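Long-range contacts in uncharacterized protein BAD_0989 (Bifidobacterium adolescentis ATCC 15703, PDB 3CYM), which is uncharacterized but probably acts as a 3'-5' exonuclease on nucleic acids, like its RNase D-type relatives: residues P360-V365 against W398-R403; A348-R353 against Y392-C397; L147-S152 against R166-L171. All coordinates share one frame; numbering follows the deposited sequence. Where two conformers were deposited one is given.

Interaction 1 of 3, residues P360-V365 against W398-R403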
loop_
_atom_site.group_PDB
_atom_site.type_symbol
_atom_site.label_atom_id
_atom_site.label_comp_id
_atom_site.label_asym_id
_atom_site.label_seq_id
_atom_site.Cartn_x
_atom_site.Cartn_y
_atom_site.Cartn_z
ATOM N N PRO A 360 20.167 -19.421 20.146
ATOM C CA PRO A 360 21.440 -18.894 19.650
ATOM C C PRO A 360 22.072 -19.776 18.580
ATOM O O PRO A 360 22.782 -19.264 17.715
ATOM C CB PRO A 360 22.325 -18.860 20.906
ATOM C CG PRO A 360 21.385 -18.968 22.058
ATOM C CD PRO A 360 20.285 -19.839 21.556
ATOM N N GLU A 361 21.789 -21.078 18.638
ATOM C CA GLU A 361 22.309 -22.057 17.683
ATOM C C GLU A 361 21.672 -21.912 16.303
ATOM O O GLU A 361 22.354 -22.055 15.293
ATOM C CB GLU A 361 22.116 -23.490 18.204
ATOM C CG GLU A 361 23.107 -23.906 19.296
ATOM C CD GLU A 361 22.785 -23.314 20.661
ATOM O OE1 GLU A 361 23.697 -22.727 21.288
ATOM O OE2 GLU A 361 21.617 -23.425 21.099
ATOM N N ARG A 362 20.370 -21.633 16.275
ATOM C CA ARG A 362 19.655 -21.309 15.040
ATOM C C ARG A 362 20.168 -20.000 14.433
ATOM O O ARG A 362 20.293 -19.895 13.211
ATOM C CB ARG A 362 18.143 -21.219 15.284
ATOM C CG ARG A 362 17.449 -22.568 15.500
ATOM C CD ARG A 362 15.941 -22.425 15.716
ATOM N NE ARG A 362 15.322 -23.695 16.113
ATOM C CZ ARG A 362 14.020 -23.868 16.334
ATOM N NH1 ARG A 362 13.167 -22.857 16.203
ATOM N NH2 ARG A 362 13.563 -25.058 16.690
ATOM N N LEU A 363 20.470 -19.019 15.292
ATOM C CA LEU A 363 20.986 -17.713 14.859
ATOM C C LEU A 363 22.369 -17.778 14.197
ATOM O O LEU A 363 22.630 -17.039 13.237
ATOM C CB LEU A 363 20.985 -16.695 16.009
ATOM C CG LEU A 363 21.367 -15.249 15.631
ATOM C CD1 LEU A 363 20.336 -14.573 14.724
ATOM C CD2 LEU A 363 21.634 -14.401 16.860
ATOM N N GLN A 364 23.239 -18.647 14.712
ATOM C CA GLN A 364 24.555 -18.887 14.113
ATOM C C GLN A 364 24.451 -19.328 12.657
ATOM O O GLN A 364 25.209 -18.856 11.799
ATOM C CB GLN A 364 25.333 -19.929 14.917
ATOM C CG GLN A 364 26.548 -19.368 15.623
ATOM C CD GLN A 364 26.228 -18.665 16.928
ATOM O OE1 GLN A 364 26.893 -17.699 17.295
ATOM N NE2 GLN A 364 25.217 -19.152 17.642
ATOM N N VAL A 365 23.505 -20.228 12.390
ATOM C CA VAL A 365 23.206 -20.704 11.036
ATOM C C VAL A 365 22.637 -19.576 10.166
ATOM O O VAL A 365 23.063 -19.398 9.019
ATOM C CB VAL A 365 22.231 -21.910 11.073
ATOM C CG1 VAL A 365 21.782 -22.323 9.659
ATOM C CG2 VAL A 365 22.882 -23.079 11.795
ATOM N N TRP A 398 14.690 -21.326 10.743
ATOM C CA TRP A 398 13.841 -21.548 11.916
ATOM C C TRP A 398 13.580 -23.035 12.144
ATOM O O TRP A 398 12.454 -23.525 12.012
ATOM C CB TRP A 398 12.531 -20.773 11.775
ATOM C CG TRP A 398 11.747 -20.661 13.052
ATOM C CD1 TRP A 398 10.479 -21.107 13.266
ATOM C CD2 TRP A 398 12.185 -20.081 14.294
ATOM N NE1 TRP A 398 10.093 -20.837 14.556
ATOM C CE2 TRP A 398 11.119 -20.210 15.210
ATOM C CE3 TRP A 398 13.371 -19.464 14.720
ATOM C CZ2 TRP A 398 11.201 -19.746 16.524
ATOM C CZ3 TRP A 398 13.451 -19.001 16.028
ATOM C CH2 TRP A 398 12.370 -19.142 16.910
ATOM N N THR A 399 14.649 -23.741 12.498
ATOM C CA THR A 399 14.661 -25.192 12.597
ATOM C C THR A 399 15.916 -25.646 13.358
ATOM O O THR A 399 16.958 -24.979 13.337
ATOM C CB THR A 399 14.604 -25.871 11.191
ATOM O OG1 THR A 399 14.769 -27.287 11.321
ATOM C CG2 THR A 399 15.688 -25.329 10.262
ATOM N N ASP A 400 15.810 -26.782 14.034
ATOM C CA ASP A 400 16.970 -27.388 14.678
ATOM C C ASP A 400 17.636 -28.422 13.761
ATOM O O ASP A 400 18.604 -29.089 14.147
ATOM C CB ASP A 400 16.571 -27.992 16.024
ATOM C CG ASP A 400 16.197 -26.931 17.046
ATOM O OD1 ASP A 400 15.259 -27.175 17.833
ATOM O OD2 ASP A 400 16.825 -25.846 17.060
ATOM N N GLU A 401 17.114 -28.528 12.538
ATOM C CA GLU A 401 17.651 -29.421 11.518
ATOM C C GLU A 401 17.848 -28.671 10.183
ATOM O O GLU A 401 17.211 -29.031 9.184
ATOM C CB GLU A 401 16.702 -30.613 11.317
ATOM C CG GLU A 401 16.566 -31.553 12.516
ATOM C CD GLU A 401 15.234 -32.299 12.540
ATOM O OE1 GLU A 401 14.175 -31.666 12.340
ATOM O OE2 GLU A 401 15.244 -33.525 12.769
ATOM N N PRO A 402 18.734 -27.641 10.151
ATOM C CA PRO A 402 18.816 -26.830 8.921
ATOM C C PRO A 402 19.499 -27.544 7.760
ATOM O O PRO A 402 19.279 -27.187 6.606
ATOM C CB PRO A 402 19.638 -25.608 9.351
ATOM C CG PRO A 402 20.488 -26.100 10.458
ATOM C CD PRO A 402 19.693 -27.171 11.174
ATOM N N ARG A 403 20.303 -28.558 8.064
ATOM C CA ARG A 403 21.009 -29.307 7.036
ATOM C C ARG A 403 20.104 -30.268 6.274
ATOM O O ARG A 403 20.508 -30.791 5.236
ATOM C CB ARG A 403 22.210 -30.037 7.633
ATOM C CG ARG A 403 23.380 -29.124 7.865
ATOM C CD ARG A 403 24.400 -29.724 8.806
ATOM N NE ARG A 403 25.503 -28.787 9.029
ATOM C CZ ARG A 403 25.523 -27.856 9.982
ATOM N NH1 ARG A 403 24.504 -27.718 10.829
ATOM N NH2 ARG A 403 26.572 -27.054 10.090
#

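Interaction 2 of 3, residues A348-R353 against Y392-C397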
loop_
_atom_site.group_PDB
_atom_site.type_symbol
_atom_site.label_atom_id
_atom_site.label_comp_id
_atom_site.label_asym_id
_atom_site.label_seq_id
_atom_site.Cartn_x
_atom_site.Cartn_y
_atom_site.Cartn_z
ATOM N N ALA A 348 9.180 -17.798 11.397
ATOM C CA ALA A 348 10.184 -17.254 12.309
ATOM C C ALA A 348 9.830 -15.860 12.827
ATOM O O ALA A 348 9.194 -15.085 12.104
ATOM C CB ALA A 348 11.514 -17.193 11.595
ATOM N N PRO A 349 10.239 -15.539 14.079
ATOM C CA PRO A 349 10.229 -14.162 14.578
ATOM C C PRO A 349 11.112 -13.245 13.730
ATOM O O PRO A 349 12.195 -13.655 13.301
ATOM C CB PRO A 349 10.813 -14.297 15.991
ATOM C CG PRO A 349 11.526 -15.604 16.000
ATOM C CD PRO A 349 10.706 -16.473 15.117
ATOM N N LYS A 350 10.641 -12.025 13.482
ATOM C CA LYS A 350 11.400 -11.042 12.704
ATOM C C LYS A 350 12.508 -10.416 13.549
ATOM O O LYS A 350 13.496 -9.906 13.018
ATOM C CB LYS A 350 10.480 -9.935 12.164
ATOM C CG LYS A 350 9.259 -10.425 11.409
ATOM C CD LYS A 350 8.173 -9.364 11.408
ATOM C CE LYS A 350 6.806 -9.982 11.185
ATOM N NZ LYS A 350 5.718 -9.072 11.648
ATOM N N SER A 351 12.327 -10.456 14.867
ATOM C CA SER A 351 13.246 -9.826 15.809
ATOM C C SER A 351 14.459 -10.719 16.069
ATOM O O SER A 351 14.307 -11.857 16.514
ATOM C CB SER A 351 12.506 -9.509 17.116
ATOM O OG SER A 351 13.331 -8.808 18.031
ATOM N N ILE A 352 15.658 -10.196 15.795
ATOM C CA ILE A 352 16.907 -10.927 16.027
ATOM C C ILE A 352 17.147 -11.123 17.528
ATOM O O ILE A 352 17.751 -12.123 17.938
ATOM C CB ILE A 352 18.133 -10.249 15.310
ATOM C CG1 ILE A 352 17.940 -10.217 13.782
ATOM C CG2 ILE A 352 19.482 -10.908 15.693
ATOM C CD1 ILE A 352 17.864 -11.593 13.081
ATOM N N ARG A 353 16.628 -10.191 18.335
ATOM C CA ARG A 353 16.681 -10.281 19.801
ATOM C C ARG A 353 16.098 -11.588 20.327
ATOM O O ARG A 353 16.690 -12.204 21.210
ATOM C CB ARG A 353 15.952 -9.107 20.463
ATOM C CG ARG A 353 16.269 -7.749 19.875
ATOM C CD ARG A 353 15.264 -6.710 20.332
ATOM N NE ARG A 353 15.714 -6.020 21.541
ATOM C CZ ARG A 353 15.088 -6.040 22.719
ATOM N NH1 ARG A 353 13.955 -6.717 22.870
ATOM N NH2 ARG A 353 15.596 -5.370 23.754
ATOM N N TYR A 392 12.141 -14.997 4.257
ATOM C CA TYR A 392 12.264 -16.354 3.711
ATOM C C TYR A 392 13.513 -17.072 4.251
ATOM O O TYR A 392 13.475 -18.277 4.513
ATOM C CB TYR A 392 12.225 -16.358 2.174
ATOM C CG TYR A 392 10.964 -15.777 1.538
ATOM C CD1 TYR A 392 9.754 -15.695 2.244
ATOM C CD2 TYR A 392 10.976 -15.338 0.215
ATOM C CE1 TYR A 392 8.613 -15.165 1.662
ATOM C CE2 TYR A 392 9.825 -14.810 -0.383
ATOM C CZ TYR A 392 8.657 -14.731 0.346
ATOM O OH TYR A 392 7.532 -14.212 -0.237
ATOM N N LEU A 393 14.592 -16.312 4.449
ATOM C CA LEU A 393 15.837 -16.820 5.054
ATOM C C LEU A 393 15.682 -17.123 6.536
ATOM O O LEU A 393 16.285 -18.067 7.045
ATOM C CB LEU A 393 16.985 -15.821 4.875
ATOM C CG LEU A 393 17.251 -15.227 3.494
ATOM C CD1 LEU A 393 18.269 -14.101 3.612
ATOM C CD2 LEU A 393 17.738 -16.284 2.551
ATOM N N ARG A 394 14.911 -16.288 7.226
ATOM C CA ARG A 394 14.552 -16.505 8.624
ATOM C C ARG A 394 13.695 -17.767 8.804
ATOM O O ARG A 394 13.987 -18.608 9.662
ATOM C CB ARG A 394 13.823 -15.281 9.184
ATOM C CG ARG A 394 14.672 -14.013 9.238
ATOM C CD ARG A 394 14.064 -12.969 10.168
ATOM N NE ARG A 394 12.993 -12.210 9.530
ATOM C CZ ARG A 394 13.161 -11.057 8.888
ATOM N NH1 ARG A 394 14.363 -10.510 8.782
ATOM N NH2 ARG A 394 12.118 -10.452 8.340
ATOM N N ASN A 395 12.645 -17.897 7.990
ATOM C CA ASN A 395 11.813 -19.101 7.979
ATOM C C ASN A 395 12.626 -20.384 7.728
ATOM O O ASN A 395 12.435 -21.387 8.419
ATOM C CB ASN A 395 10.660 -18.957 6.968
ATOM C CG ASN A 395 9.607 -17.931 7.409
ATOM O OD1 ASN A 395 9.650 -17.410 8.529
ATOM N ND2 ASN A 395 8.653 -17.642 6.522
ATOM N N LEU A 396 13.558 -20.318 6.775
ATOM C CA LEU A 396 14.462 -21.428 6.425
ATOM C C LEU A 396 15.352 -21.898 7.579
ATOM O O LEU A 396 15.572 -23.095 7.757
ATOM C CB LEU A 396 15.322 -21.031 5.215
ATOM C CG LEU A 396 16.461 -21.921 4.697
ATOM C CD1 LEU A 396 15.959 -23.115 3.884
ATOM C CD2 LEU A 396 17.392 -21.071 3.857
ATOM N N CYS A 397 15.856 -20.945 8.354
ATOM C CA CYS A 397 16.757 -21.243 9.456
ATOM C C CYS A 397 16.014 -21.474 10.775
ATOM O O CYS A 397 16.627 -21.807 11.789
ATOM C CB CYS A 397 17.806 -20.141 9.586
ATOM S SG CYS A 397 18.859 -20.016 8.120
#

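Interaction 3 of 3, residues L147-S152 against R166-L171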
loop_
_atom_site.group_PDB
_atom_site.type_symbol
_atom_site.label_atom_id
_atom_site.label_comp_id
_atom_site.label_asym_id
_atom_site.label_seq_id
_atom_site.Cartn_x
_atom_site.Cartn_y
_atom_site.Cartn_z
ATOM N N LEU A 147 10.029 16.605 -10.114
ATOM C CA LEU A 147 8.612 16.778 -9.819
ATOM C C LEU A 147 8.486 17.244 -8.369
ATOM O O LEU A 147 8.988 16.578 -7.458
ATOM C CB LEU A 147 7.847 15.461 -10.026
ATOM C CG LEU A 147 7.974 14.711 -11.361
ATOM C CD1 LEU A 147 7.358 13.319 -11.263
ATOM C CD2 LEU A 147 7.350 15.489 -12.525
ATOM N N ALA A 148 7.852 18.398 -8.158
ATOM C CA ALA A 148 7.589 18.897 -6.802
ATOM C C ALA A 148 6.315 18.252 -6.283
ATOM O O ALA A 148 5.217 18.715 -6.579
ATOM C CB ALA A 148 7.463 20.412 -6.802
ATOM N N LYS A 149 6.461 17.175 -5.516
ATOM C CA LYS A 149 5.319 16.337 -5.134
ATOM C C LYS A 149 4.508 16.959 -3.989
ATOM O O LYS A 149 4.623 16.557 -2.827
ATOM C CB LYS A 149 5.799 14.920 -4.807
ATOM C CG LYS A 149 6.466 14.209 -5.994
ATOM C CD LYS A 149 5.468 13.404 -6.815
ATOM C CE LYS A 149 5.271 12.009 -6.221
ATOM N NZ LYS A 149 3.912 11.459 -6.486
ATOM N N GLU A 150 3.669 17.931 -4.352
ATOM C CA GLU A 150 3.058 18.866 -3.396
ATOM C C GLU A 150 1.691 18.464 -2.821
ATOM O O GLU A 150 1.337 18.902 -1.724
ATOM C CB GLU A 150 2.971 20.275 -4.007
ATOM C CG GLU A 150 4.325 20.969 -4.191
ATOM C CD GLU A 150 4.213 22.401 -4.710
ATOM O OE1 GLU A 150 5.071 23.233 -4.340
ATOM O OE2 GLU A 150 3.279 22.699 -5.484
ATOM N N HIS A 151 0.935 17.646 -3.550
ATOM C CA HIS A 151 -0.445 17.321 -3.163
ATOM C C HIS A 151 -0.661 15.829 -2.899
ATOM O O HIS A 151 -1.736 15.283 -3.177
ATOM C CB HIS A 151 -1.430 17.870 -4.205
ATOM C CG HIS A 151 -1.266 19.337 -4.457
ATOM N ND1 HIS A 151 -1.762 20.299 -3.602
ATOM C CD2 HIS A 151 -0.628 20.008 -5.446
ATOM C CE1 HIS A 151 -1.451 21.499 -4.062
ATOM N NE2 HIS A 151 -0.762 21.350 -5.180
ATOM N N SER A 152 0.365 15.204 -2.321
ATOM C CA SER A 152 0.369 13.766 -2.039
ATOM C C SER A 152 -0.646 13.360 -0.974
ATOM O O SER A 152 -1.300 12.324 -1.101
ATOM C CB SER A 152 1.776 13.296 -1.638
ATOM O OG SER A 152 2.156 13.794 -0.364
ATOM N N ARG A 166 -5.083 18.561 -10.000
ATOM C CA ARG A 166 -5.173 17.956 -11.327
ATOM C C ARG A 166 -3.797 17.934 -11.981
ATOM O O ARG A 166 -3.442 16.976 -12.644
ATOM C CB ARG A 166 -6.169 18.713 -12.212
ATOM C CG ARG A 166 -7.635 18.370 -11.950
ATOM C CD ARG A 166 -8.551 18.900 -13.049
ATOM N NE ARG A 166 -8.855 20.324 -12.896
ATOM C CZ ARG A 166 -8.336 21.298 -13.642
ATOM N NH1 ARG A 166 -7.474 21.020 -14.609
ATOM N NH2 ARG A 166 -8.682 22.559 -13.419
ATOM N N ASN A 167 -3.037 19.008 -11.773
ATOM C CA ASN A 167 -1.660 19.132 -12.257
ATOM C C ASN A 167 -0.716 18.099 -11.628
ATOM O O ASN A 167 0.078 17.460 -12.340
ATOM C CB ASN A 167 -1.144 20.559 -12.027
ATOM C CG ASN A 167 0.215 20.792 -12.624
ATOM O OD1 ASN A 167 0.470 20.438 -13.769
ATOM N ND2 ASN A 167 1.102 21.398 -11.849
ATOM N N TYR A 168 -0.817 17.937 -10.306
ATOM C CA TYR A 168 -0.087 16.897 -9.573
ATOM C C TYR A 168 -0.395 15.504 -10.112
ATOM O O TYR A 168 0.513 14.705 -10.330
ATOM C CB TYR A 168 -0.404 16.957 -8.065
ATOM C CG TYR A 168 0.153 15.793 -7.250
ATOM C CD1 TYR A 168 1.411 15.877 -6.636
ATOM C CD2 TYR A 168 -0.582 14.614 -7.077
ATOM C CE1 TYR A 168 1.925 14.810 -5.881
ATOM C CE2 TYR A 168 -0.077 13.544 -6.335
ATOM C CZ TYR A 168 1.172 13.650 -5.737
ATOM O OH TYR A 168 1.662 12.586 -5.004
ATOM N N ALA A 169 -1.682 15.215 -10.300
ATOM C CA ALA A 169 -2.132 13.905 -10.738
ATOM C C ALA A 169 -1.699 13.601 -12.175
ATOM O O ALA A 169 -1.343 12.465 -12.497
ATOM C CB ALA A 169 -3.633 13.796 -10.593
ATOM N N ALA A 170 -1.713 14.631 -13.017
ATOM C CA ALA A 170 -1.205 14.537 -14.379
ATOM C C ALA A 170 0.306 14.320 -14.409
ATOM O O ALA A 170 0.794 13.444 -15.126
ATOM C CB ALA A 170 -1.564 15.769 -15.149
ATOM N N LEU A 171 1.040 15.101 -13.618
ATOM C CA LEU A 171 2.497 14.979 -13.565
ATOM C C LEU A 171 2.992 13.607 -13.104
ATOM O O LEU A 171 4.082 13.189 -13.479
ATOM C CB LEU A 171 3.138 16.113 -12.747
ATOM C CG LEU A 171 3.291 17.445 -13.499
ATOM C CD1 LEU A 171 3.588 18.566 -12.506
ATOM C CD2 LEU A 171 4.364 17.389 -14.589
#

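Interaction 1 of 3, residues P360-V365 against W398-R403
Arg-362 stands almost upright on the indole of Trp-398: the guanidinium and ring planes lie 83° apart, so NH1 is lowered onto one ring face while the rest of the group rises from it. NH1 comes 3.5 Å from CE2 of Trp-398, and Arg-362 CZ lies 4.7 Å from the centroid of its six-membered ring, over the ring face, a cation-pi contact. A chi1 of -166°, which sets CG opposite the backbone N, swings the indole of Trp-398 back to the helix although its CB points away. Arg-362, extended from CG to NE, also grips Asp-400 side-on, NE to OD2 at 2.8 Å and NH2 to OD1 at 2.9 Å. Both carboxylate oxygens are met from above their plane, with the two flat groups turned 52° to each other. The Trp-398 to Thr-399 peptide lies over one guanidinium face. Further along helix 360-380, CG1 of Val-365 packs 3.9 Å from CB of Pro-402, and Ile-432 touches both residues. Tyr-359 meets the Trp-398 ring edge-to-face. One arginine thus serves two electron-rich partners that lie two residues apart in the loop, and the paired carboxylate is likely to balance its charge at this partly exposed site.

Interaction 2 of 3, residues A348-R353 against Y392-C397
Ala-348 gives its backbone N-H to Asn-395 OD1 over 2.9 Å, a fairly straight bond (161° at the hydrogen) whose donor is tilted 33° from the amide's carbonyl plane. The same oxygen accepts from Gln-391 NE2, and Asn-395 ND2 bonds Gln-414, so the amide is held at both ends. The methyl group of Ala-348 presses onto helix 390-397, with CB 3.4 Å from Arg-394 O and 3.8 Å from Arg-394 CB. Pro-349 turns its CB away and contributes its carbonyl: O lies 3.7 Å from CD of Arg-394 while accepting a hydrogen bond from Trp-355 NE1. At Lys-350 the backbone does the touching. Its CA sits over a face of the Arg-394 guanidinium, 3.7 Å from NE, while the lysine chain leads away. A bend in Arg-394 (chi3 -81°) folds the guanidinium back beneath this backbone, and its NH2 bonds Gln-391 OE1. Replacing Arg-394 with an alanine would probably open a gap under Pro-349 and Lys-350 and deprive Gln-391 OE1 of a donor. Ser-351 then takes the N-cap position of helix 352-358, and Ile-352 starts that helix, reaching Leu-363. The loop that leads into helix 352-358 is thus laid across helix 390-397, consistent with the helical, HRDC-like C-terminal domain of 3'-5' exonuclease relatives.

Interaction 3 of 3, residues L147-S152 against R166-L171
Tyr-168 is clasped by the chain from Lys-149 to Ser-152. The ring leaves helix 163-174 with chi1 at 172°, a setting that projects it into the bend of the loop, and the backbone of His-151 lies over one face, the carbonyl C 3.9 Å above the ring centre. Lys-149, at the centre of an inverse gamma turn, places its CA at the ring edge near CE1. Its side chain doubles back through bends at chi2 (-91°) and chi3 (-85°), passes CE1 and brings NZ to Tyr-168 OH, a 2.9 Å hydrogen bond donated by the lysine. NZ also forms a salt bridge with Asp-172, which shares a metal site with Asp-44 and Glu-46; the tyrosine side chain is about 4 Å from a bound sodium ion. The four-residue spacing of Tyr-168 and Asp-172 fits the Y-x3-D motif of DEDDy exonucleases, in which such a tyrosine belongs to the active site. His-151 and Tyr-168 run past each other in opposite directions, His-151 CB 4.0 Å from Tyr-168 CG, and the imidazole goes on to meet Trp-165. One turn further along the helix, Leu-147 CD2 touches Leu-171 CD2 at 4.1 Å, while Leu-135 and Thr-139 pack against Leu-147 from helix 135-143.

Interactions 1 and 2 belong to one C-terminal helical region and touch: Trp-398, whose ring carries the arginine of interaction 1, also packs on Ala-348 and Pro-349 of interaction 2, and Leu-363 meets Ile-352 between consecutive helices. Interaction 2 is a surface contact held by one backbone-to-amide hydrogen bond and the packing of an arginine against a loop backbone, whereas interaction 1, partly buried, joins a salt bridge and cation-pi contact to a small apolar patch. Interaction 3 lies across the chain's centre in the exonuclease range, its centre about 49 Å and about 39 Å from the centres of interactions 1 and 2. Also partly buried, it centres on a buried tyrosine beside the metal site, whereas the other two join structural elements far from that site.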